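Local coordinates for sugar ABC transporter, periplasmic sugar-binding protein (PDB 4IRX) that binds myo-inositol as a periplasmic binding protein, probably to deliver it to an ABC transporter for uptake, at residues V13-L18 / V24-E29; A65-V70 / D264-G269; K165-Q170 / T188-T193. One frame throughout, in Å; residues are numbered along the deposited sequence. Where two conformers were deposited one is given.

From the N terminus, interaction 1 comes first: it closes the short loop that leads from strand 10-15 into helix 21-37. Interaction 2 opens later, at strand 67-70, and closes only at the end of helix 251-268. Interaction 3 is nested inside that long excursion; it closes the shorter path from strand 164-171 through helix 176-189 to the turn that follows. Interactions 1 and 2 share one sheet, since strands 10-15 and 67-70 are neighbours and Ser14 N probably hydrogen-bonds to Ile69 O at 2.9 Å. Interaction 3 belongs to the other, four-stranded sheet, on the opposite side of the chain's centre; its centre is about 47 Å from that of interaction 2. No two of these loops cross.

Interaction 1: V13-L18 / V24-E29; sequences VSFNDL and VAMRRE
Arg27 is salt-bridged through NE to Glu31, one turn further along its own helix, and its NH1 comes within 3.6 Å of Leu18 CD1. Its chain leaves the helix with CG anti to the backbone N (chi1 -176°) and runs extended to NE; the Leu18 side chain crosses it at about a right angle. Leucine suits this place because its two branches do different work. While CD1 meets the arginine, CD2 lies over one face of the Phe15 ring, 4.0 Å above its plane and offset toward the rim. CZ of that ring also reaches CA of Arg27 at 4.1 Å. With an alanine here both branches would go, and the Phe15 ring face would probably lose its cover and the arginine chain its apolar neighbour, with Glu31 still holding NE. At the adjoining ring atom CE1 of Phe15, Met26, present as selenomethionine, brings SE to 4.1 Å. The selenium sits 5.4 Å from the ring centroid and 77° off the normal, an edge-on Met-aromatic contact. Val24 CG2 also approaches the backbone O of Leu18 closely, at 3.2 Å. Val43 of strand 40-45 touches Phe15, Leu18 and Arg27 and extends the apolar layer. The side chain of Met26 lies about 6 Å from the bound myo-inositol, and the intervening loop and helix start supply Gln20 and Phe22 to the pocket. Here the first strand and helix of a beta-alpha-beta unit pack beside the ligand site of a periplasmic binding protein fold.

Interaction 2: A65-V70 / D264-G269; sequences AKVVIV and DKIKSG
CG1 of Val67 is anti to the backbone N (chi1 -175°), which leaves CG2 anti to the carbonyl carbon and facing the helix; in Ile266 it is CG1 that lies anti to the carbonyl carbon (chi1 -66°). Val67 CG2 and Ile266 CG1 come together at 3.9 Å, the valine methyl against the ethyl branch of the isoleucine. The CB of Ile266 does not itself aim at the strand; it is this longer branch that closes the distance. Lys265 meets the same methyl from the preceding helical position, its CG lying 3.8 Å from CG2 of Val67. Only the aliphatic part of the lysine is used. The chain bends at its second torsion, about CB-CG, and again at its fourth, and it also touches Ala91 and Leu272. One methyl of Val67 is thus shared by two successive helix residues, and both cross it obliquely. Beta-branched valine fits an extended strand and offers a short, stiff side chain to the helix. On the helix side, Gly269 N bonds to Lys265 O at 2.9 Å, and Gly269 then leaves the helical conformation with phi at 77°, a positive value that glycine adopts easily. Val67 also packs on Ala262, and Ile69 on Ala258 and Leu259, placing the C-terminal half of helix 251-268 on this side of strand 67-70, in the seven-stranded sheet. Val68 and Val70 instead touch helix 50-62, leaving the strand sandwiched between two helices. No hydrogen bond joins strand and helix segments: the join is purely apolar, so it depends on the fit of hydrocarbon surfaces and the exclusion of water, without the directional demands of polar bonds.

Interaction 3: K165-Q170 / T188-T193; sequences KIVTEQ and TSMRDT
The close part of this surface contact is small and belongs to Val167 and Met190, the latter a selenomethionine. Met190 was modelled in two conformers; in the one described, CE lies 3.6 Å from Val167 CG2 and SE stands 3.9 Å from that same CG2. The fit holds for this conformer and may not persist in the other. The selenomethionine bends at its last torsion, which curls the terminal methyl against the valine instead of sending it straight on. Thr168 is a looser neighbour: its CG2 is 4.4 Å from CE of Met190, and it too was modelled in two conformers. Both strand residues can face the turn because Val167 adopts nearly helical backbone angles, -70/-40°, within the strand. This breaks the usual alternation and lets two consecutive side chains both turn toward the 188-193 segment. A long, flexible side chain suits Met190, since it must span a gap of 9.0 Å between its CA and that of Val167.

Along the strand runs a polar link: in the conformer given, Gln170 NE2 makes a nearly straight hydrogen bond to Thr168 OG1, 3.0 Å long, its acceptor lying in the amide plane. The solvent side lies beyond Met190, where a type I turn runs to Thr193, closed by Thr193 N bonding to Met190 O at 2.9 Å; its middle residues, Arg191 and Asp192, are exposed.

The contact sits at the outer edge of the four-stranded parallel sheet. Strand 132-138 lies alongside, with Arg133 touching both Val167 and Met190. Ile186 of helix 176-189 packs on Thr168 and Gln170, whereas Ile166 and Glu169 touch helix 144-160.

Interaction 1: V13-L18 / V24-E29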
loop_
_atom_site.group_PDB
_atom_site.type_symbol
_atom_site.label_atom_id
_atom_site.label_comp_id
_atom_site.label_asym_id
_atom_site.label_seq_id
_atom_site.Cartn_x
_atom_site.Cartn_y
_atom_site.Cartn_z
ATOM N N VAL A 13 -17.021 4.035 -2.239
ATOM C CA VAL A 13 -15.612 3.743 -2.031
ATOM C C VAL A 13 -15.408 2.248 -2.150
ATOM O O VAL A 13 -15.895 1.466 -1.329
ATOM C CB VAL A 13 -15.130 4.241 -0.659
ATOM C CG1 VAL A 13 -13.620 4.064 -0.538
ATOM C CG2 VAL A 13 -15.491 5.717 -0.504
ATOM N N SER A 14 -14.661 1.863 -3.176
ATOM C CA SER A 14 -14.377 0.467 -3.470
ATOM C C SER A 14 -12.957 0.070 -3.077
ATOM O O SER A 14 -12.002 0.538 -3.688
ATOM C CB SER A 14 -14.607 0.216 -4.953
ATOM O OG SER A 14 -14.163 -1.101 -5.295
ATOM N N PHE A 15 -12.825 -0.785 -2.061
ATOM C CA PHE A 15 -11.521 -1.242 -1.594
ATOM C C PHE A 15 -11.132 -2.539 -2.261
ATOM O O PHE A 15 -11.990 -3.371 -2.511
ATOM C CB PHE A 15 -11.568 -1.462 -0.073
ATOM C CG PHE A 15 -11.512 -0.180 0.733
ATOM C CD1 PHE A 15 -10.290 0.369 1.077
ATOM C CD2 PHE A 15 -12.670 0.462 1.151
ATOM C CE1 PHE A 15 -10.213 1.549 1.802
ATOM C CE2 PHE A 15 -12.608 1.646 1.879
ATOM C CZ PHE A 15 -11.377 2.190 2.217
ATOM N N ASN A 16 -9.853 -2.717 -2.542
ATOM C CA ASN A 16 -9.399 -3.975 -3.126
ATOM C C ASN A 16 -9.589 -5.200 -2.237
ATOM O O ASN A 16 -9.977 -6.256 -2.739
ATOM C CB ASN A 16 -7.942 -3.872 -3.583
ATOM C CG ASN A 16 -7.020 -3.409 -2.486
ATOM O OD1 ASN A 16 -7.147 -2.289 -2.002
ATOM N ND2 ASN A 16 -6.062 -4.253 -2.101
ATOM N N ASP A 17 -9.305 -5.078 -0.943
ATOM C CA ASP A 17 -9.370 -6.208 -0.022
ATOM C C ASP A 17 -9.360 -5.679 1.406
ATOM O O ASP A 17 -8.308 -5.292 1.923
ATOM C CB ASP A 17 -8.163 -7.132 -0.236
ATOM C CG ASP A 17 -8.249 -8.415 0.588
ATOM O OD1 ASP A 17 -9.161 -8.521 1.439
ATOM O OD2 ASP A 17 -7.409 -9.317 0.391
ATOM N N LEU A 18 -10.531 -5.677 2.048
ATOM C CA LEU A 18 -10.659 -5.177 3.419
ATOM C C LEU A 18 -10.266 -6.197 4.482
ATOM O O LEU A 18 -10.463 -5.978 5.663
ATOM C CB LEU A 18 -12.037 -4.553 3.686
ATOM C CG LEU A 18 -12.143 -3.090 3.243
ATOM C CD1 LEU A 18 -13.600 -2.638 3.185
ATOM C CD2 LEU A 18 -11.385 -2.215 4.239
ATOM N N VAL A 24 -8.152 -1.740 6.568
ATOM C CA VAL A 24 -9.065 -1.620 7.703
ATOM C C VAL A 24 -8.809 -0.279 8.390
ATOM O O VAL A 24 -9.747 0.476 8.690
ATOM C CB VAL A 24 -8.879 -2.789 8.693
ATOM C CG1 VAL A 24 -9.705 -2.569 9.942
ATOM C CG2 VAL A 24 -9.278 -4.117 8.031
ATOM N N ALA A 25 -7.545 0.046 8.620
ATOM C CA ALA A 25 -7.213 1.309 9.273
ATOM C C ALA A 25 -7.602 2.502 8.401
ATOM O O ALA A 25 -8.116 3.501 8.902
ATOM C CB ALA A 25 -5.740 1.355 9.650
HETATM N N MSE A 26 -7.354 2.391 7.088
HETATM C CA MSE A 26 -7.731 3.454 6.158
HETATM C C MSE A 26 -9.237 3.697 6.191
HETATM O O MSE A 26 -9.680 4.834 6.206
HETATM C CB MSE A 26 -7.273 3.128 4.725
HETATM C CG MSE A 26 -7.586 4.251 3.696
HETATM SE SE MSE A 26 -6.963 3.983 1.885
HETATM C CE MSE A 26 -5.097 4.420 2.078
ATOM N N ARG A 27 -10.023 2.617 6.238
ATOM C CA ARG A 27 -11.475 2.746 6.300
ATOM C C ARG A 27 -11.944 3.511 7.523
ATOM O O ARG A 27 -12.898 4.289 7.459
ATOM C CB ARG A 27 -12.146 1.377 6.241
ATOM C CG ARG A 27 -13.649 1.449 6.208
ATOM C CD ARG A 27 -14.261 0.063 6.319
ATOM N NE ARG A 27 -15.714 0.174 6.362
ATOM C CZ ARG A 27 -16.534 -0.829 6.090
ATOM N NH1 ARG A 27 -16.036 -2.016 5.782
ATOM N NH2 ARG A 27 -17.849 -0.639 6.134
ATOM N N ARG A 28 -11.268 3.331 8.642
ATOM C CA ARG A 28 -11.622 4.117 9.828
ATOM C C ARG A 28 -11.465 5.620 9.618
ATOM O O ARG A 28 -12.304 6.405 10.067
ATOM C CB ARG A 28 -10.830 3.676 11.067
ATOM C CG ARG A 28 -11.156 2.272 11.509
ATOM C CD ARG A 28 -10.560 1.959 12.885
ATOM N NE ARG A 28 -9.122 1.714 12.841
ATOM C CZ ARG A 28 -8.564 0.504 12.880
ATOM N NH1 ARG A 28 -9.320 -0.584 12.967
ATOM N NH2 ARG A 28 -7.247 0.381 12.835
ATOM N N GLU A 29 -10.382 6.020 8.949
ATOM C CA GLU A 29 -10.168 7.445 8.714
ATOM C C GLU A 29 -11.194 7.946 7.713
ATOM O O GLU A 29 -11.675 9.072 7.819
ATOM C CB GLU A 29 -8.746 7.718 8.219
ATOM C CG GLU A 29 -7.635 7.107 9.087
ATOM C CD GLU A 29 -7.606 7.601 10.538
ATOM O OE1 GLU A 29 -7.892 8.776 10.832
ATOM O OE2 GLU A 29 -7.234 6.793 11.415
#

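Interaction 2: A65-V70 / D264-G269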
loop_
_atom_site.group_PDB
_atom_site.type_symbol
_atom_site.label_atom_id
_atom_site.label_comp_id
_atom_site.label_asym_id
_atom_site.label_seq_id
_atom_site.Cartn_x
_atom_site.Cartn_y
_atom_site.Cartn_z
ATOM N N ALA A 65 -24.380 6.699 -8.518
ATOM C CA ALA A 65 -23.128 7.259 -8.027
ATOM C C ALA A 65 -22.551 8.237 -9.033
ATOM O O ALA A 65 -22.535 7.955 -10.246
ATOM C CB ALA A 65 -22.117 6.136 -7.753
ATOM N N LYS A 66 -22.081 9.385 -8.549
ATOM C CA LYS A 66 -21.489 10.378 -9.439
ATOM C C LYS A 66 -19.997 10.550 -9.202
ATOM O O LYS A 66 -19.292 11.081 -10.068
ATOM C CB LYS A 66 -22.225 11.730 -9.371
ATOM C CG LYS A 66 -23.720 11.651 -9.673
ATOM C CD LYS A 66 -23.962 11.157 -11.088
ATOM C CE LYS A 66 -23.655 12.218 -12.123
ATOM N NZ LYS A 66 -23.924 11.718 -13.507
ATOM N N VAL A 67 -19.512 10.115 -8.030
ATOM C CA VAL A 67 -18.071 10.007 -7.783
ATOM C C VAL A 67 -17.781 8.697 -7.101
ATOM O O VAL A 67 -18.494 8.304 -6.165
ATOM C CB VAL A 67 -17.530 11.144 -6.883
ATOM C CG1 VAL A 67 -16.016 11.026 -6.783
ATOM C CG2 VAL A 67 -17.933 12.498 -7.419
ATOM N N VAL A 68 -16.758 8.001 -7.585
ATOM C CA VAL A 68 -16.316 6.752 -6.977
ATOM C C VAL A 68 -14.843 6.885 -6.657
ATOM O O VAL A 68 -14.071 7.418 -7.467
ATOM C CB VAL A 68 -16.561 5.535 -7.897
ATOM C CG1 VAL A 68 -16.079 4.288 -7.216
ATOM C CG2 VAL A 68 -18.042 5.391 -8.179
ATOM N N ILE A 69 -14.455 6.470 -5.452
ATOM C CA ILE A 69 -13.050 6.387 -5.064
ATOM C C ILE A 69 -12.691 4.928 -5.084
ATOM O O ILE A 69 -13.386 4.120 -4.497
ATOM C CB ILE A 69 -12.830 6.958 -3.661
ATOM C CG1 ILE A 69 -13.233 8.444 -3.627
ATOM C CG2 ILE A 69 -11.409 6.766 -3.218
ATOM C CD1 ILE A 69 -13.301 9.029 -2.199
ATOM N N VAL A 70 -11.640 4.578 -5.806
ATOM C CA VAL A 70 -11.306 3.167 -5.984
ATOM C C VAL A 70 -9.840 2.863 -5.669
ATOM O O VAL A 70 -8.923 3.578 -6.087
ATOM C CB VAL A 70 -11.689 2.690 -7.414
ATOM C CG1 VAL A 70 -11.066 3.574 -8.480
ATOM C CG2 VAL A 70 -11.326 1.224 -7.639
ATOM N N ASP A 264 -15.979 18.221 -3.100
ATOM C CA ASP A 264 -15.903 19.447 -3.880
ATOM C C ASP A 264 -16.369 19.208 -5.318
ATOM O O ASP A 264 -17.016 20.077 -5.920
ATOM C CB ASP A 264 -14.495 20.047 -3.805
ATOM C CG ASP A 264 -14.292 20.891 -2.546
ATOM O OD1 ASP A 264 -15.247 21.592 -2.137
ATOM O OD2 ASP A 264 -13.184 20.857 -1.965
ATOM N N LYS A 265 -16.098 18.025 -5.861
ATOM C CA LYS A 265 -16.645 17.695 -7.178
ATOM C C LYS A 265 -18.183 17.707 -7.128
ATOM O O LYS A 265 -18.855 18.286 -8.016
ATOM C CB LYS A 265 -16.164 16.315 -7.622
ATOM C CG LYS A 265 -16.784 15.819 -8.927
ATOM C CD LYS A 265 -16.086 16.460 -10.118
ATOM C CE LYS A 265 -16.460 15.785 -11.413
ATOM N NZ LYS A 265 -17.880 16.032 -11.747
ATOM N N ILE A 266 -18.758 17.096 -6.094
ATOM C CA ILE A 266 -20.223 17.082 -5.956
ATOM C C ILE A 266 -20.840 18.470 -5.738
ATOM O O ILE A 266 -21.850 18.811 -6.370
ATOM C CB ILE A 266 -20.643 16.146 -4.813
ATOM C CG1 ILE A 266 -20.301 14.687 -5.168
ATOM C CG2 ILE A 266 -22.093 16.335 -4.475
ATOM C CD1 ILE A 266 -20.335 13.701 -3.973
ATOM N N LYS A 267 -20.223 19.283 -4.885
ATOM C CA LYS A 267 -20.783 20.594 -4.542
ATOM C C LYS A 267 -20.657 21.608 -5.675
ATOM O O LYS A 267 -21.595 22.376 -5.919
ATOM C CB LYS A 267 -20.123 21.144 -3.263
ATOM C CG LYS A 267 -20.554 20.475 -1.978
ATOM C CD LYS A 267 -19.700 21.032 -0.857
ATOM C CE LYS A 267 -20.016 20.436 0.465
ATOM N NZ LYS A 267 -19.058 20.991 1.460
ATOM N N SER A 268 -19.534 21.611 -6.391
ATOM C CA SER A 268 -19.235 22.707 -7.324
ATOM C C SER A 268 -18.688 22.296 -8.680
ATOM O O SER A 268 -18.420 23.152 -9.522
ATOM C CB SER A 268 -18.225 23.662 -6.687
ATOM O OG SER A 268 -16.926 23.092 -6.711
ATOM N N GLY A 269 -18.507 20.997 -8.903
ATOM C CA GLY A 269 -17.924 20.521 -10.139
ATOM C C GLY A 269 -16.423 20.686 -10.226
ATOM O O GLY A 269 -15.851 20.551 -11.302
#

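Interaction 3: K165-Q170 / T188-T193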
loop_
_atom_site.group_PDB
_atom_site.type_symbol
_atom_site.label_atom_id
_atom_site.label_comp_id
_atom_site.label_asym_id
_atom_site.label_seq_id
_atom_site.Cartn_x
_atom_site.Cartn_y
_atom_site.Cartn_z
ATOM N N LYS A 165 23.406 -7.552 -3.478
ATOM C CA LYS A 165 22.814 -8.630 -4.253
ATOM C C LYS A 165 21.371 -8.889 -3.892
ATOM O O LYS A 165 21.042 -9.096 -2.725
ATOM C CB LYS A 165 23.629 -9.901 -4.085
ATOM C CG LYS A 165 25.081 -9.687 -4.545
ATOM C CD LYS A 165 25.926 -10.948 -4.599
ATOM C CE LYS A 165 27.372 -10.582 -4.932
ATOM N NZ LYS A 165 27.545 -10.016 -6.305
ATOM N N ILE A 166 20.501 -8.877 -4.898
ATOM C CA ILE A 166 19.126 -9.316 -4.689
ATOM C C ILE A 166 19.138 -10.820 -4.889
ATOM O O ILE A 166 19.122 -11.304 -6.017
ATOM C CB ILE A 166 18.119 -8.616 -5.621
ATOM C CG1 ILE A 166 18.154 -7.099 -5.407
ATOM C CG2 ILE A 166 16.714 -9.135 -5.348
ATOM C CD1 ILE A 166 17.177 -6.307 -6.302
ATOM N N VAL A 167 19.230 -11.544 -3.774
ATOM C CA VAL A 167 19.386 -12.996 -3.821
ATOM C C VAL A 167 18.117 -13.673 -4.303
ATOM O O VAL A 167 18.179 -14.608 -5.105
ATOM C CB VAL A 167 19.895 -13.530 -2.488
ATOM C CG1 VAL A 167 21.294 -13.046 -2.237
ATOM C CG2 VAL A 167 19.024 -13.043 -1.377
ATOM N N THR A 168 16.960 -13.184 -3.852
ATOM C CA THR A 168 15.711 -13.582 -4.477
ATOM C C THR A 168 14.663 -12.508 -4.240
ATOM O O THR A 168 14.749 -11.713 -3.307
ATOM C CB THR A 168 15.239 -14.973 -4.010
ATOM O OG1 THR A 168 14.067 -15.359 -4.736
ATOM C CG2 THR A 168 14.947 -14.967 -2.545
ATOM N N GLU A 169 13.725 -12.433 -5.171
ATOM C CA GLU A 169 12.611 -11.496 -5.070
ATOM C C GLU A 169 11.340 -12.300 -5.309
ATOM O O GLU A 169 11.207 -12.945 -6.365
ATOM C CB GLU A 169 12.790 -10.378 -6.099
ATOM C CG GLU A 169 11.658 -9.362 -6.181
ATOM C CD GLU A 169 12.009 -8.202 -7.103
ATOM O OE1 GLU A 169 13.070 -7.557 -6.903
ATOM O OE2 GLU A 169 11.234 -7.950 -8.051
ATOM N N GLN A 170 10.435 -12.311 -4.324
ATOM C CA GLN A 170 9.233 -13.121 -4.400
ATOM C C GLN A 170 8.073 -12.365 -3.806
ATOM O O GLN A 170 8.273 -11.501 -2.952
ATOM C CB GLN A 170 9.416 -14.467 -3.684
ATOM C CG GLN A 170 10.412 -15.368 -4.417
ATOM C CD GLN A 170 10.618 -16.692 -3.733
ATOM O OE1 GLN A 170 9.670 -17.278 -3.207
ATOM N NE2 GLN A 170 11.865 -17.179 -3.738
ATOM N N THR A 188 15.692 -21.274 4.107
ATOM C CA THR A 188 16.186 -22.635 3.970
ATOM C C THR A 188 17.082 -22.770 2.748
ATOM O O THR A 188 18.126 -23.429 2.799
ATOM C CB THR A 188 14.995 -23.592 3.878
ATOM O OG1 THR A 188 14.326 -23.572 5.129
ATOM C CG2 THR A 188 15.459 -25.036 3.538
ATOM N N SER A 189 16.698 -22.128 1.648
ATOM C CA SER A 189 17.491 -22.178 0.407
ATOM C C SER A 189 18.855 -21.521 0.533
ATOM O O SER A 189 19.744 -21.809 -0.263
ATOM C CB SER A 189 16.701 -21.575 -0.752
ATOM O OG SER A 189 16.751 -20.147 -0.763
HETATM N N MSE A 190 19.032 -20.645 1.512
HETATM C CA MSE A 190 20.373 -20.051 1.700
HETATM C C MSE A 190 20.820 -20.128 3.150
HETATM O O MSE A 190 21.444 -19.215 3.696
HETATM C CB MSE A 190 20.412 -18.611 1.221
HETATM C CG MSE A 190 19.457 -17.777 1.973
HETATM SE SE MSE A 190 19.276 -16.024 1.194
HETATM C CE MSE A 190 18.508 -16.498 -0.567
ATOM N N ARG A 191 20.554 -21.271 3.769
ATOM C CA ARG A 191 20.859 -21.401 5.183
ATOM C C ARG A 191 22.344 -21.335 5.505
ATOM O O ARG A 191 22.725 -21.003 6.621
ATOM C CB ARG A 191 20.185 -22.643 5.770
ATOM C CG ARG A 191 20.631 -23.933 5.148
ATOM C CD ARG A 191 19.726 -25.066 5.606
ATOM N NE ARG A 191 19.730 -25.185 7.061
ATOM C CZ ARG A 191 20.376 -26.134 7.729
ATOM N NH1 ARG A 191 21.073 -27.053 7.070
ATOM N NH2 ARG A 191 20.317 -26.171 9.054
ATOM N N ASP A 192 23.181 -21.612 4.518
ATOM C CA ASP A 192 24.617 -21.540 4.733
ATOM C C ASP A 192 25.119 -20.100 4.581
ATOM O O ASP A 192 26.206 -19.763 5.028
ATOM C CB ASP A 192 25.342 -22.519 3.807
ATOM C CG ASP A 192 24.850 -23.957 3.982
ATOM O OD1 ASP A 192 25.025 -24.516 5.088
ATOM O OD2 ASP A 192 24.279 -24.521 3.020
ATOM N N THR A 193 24.323 -19.253 3.933
ATOM C CA THR A 193 24.672 -17.842 3.774
ATOM C C THR A 193 23.415 -16.979 3.897
ATOM O O THR A 193 22.908 -16.494 2.887
ATOM C CB THR A 193 25.352 -17.543 2.407
ATOM O OG1 THR A 193 24.473 -17.881 1.326
ATOM C CG2 THR A 193 26.652 -18.314 2.245
#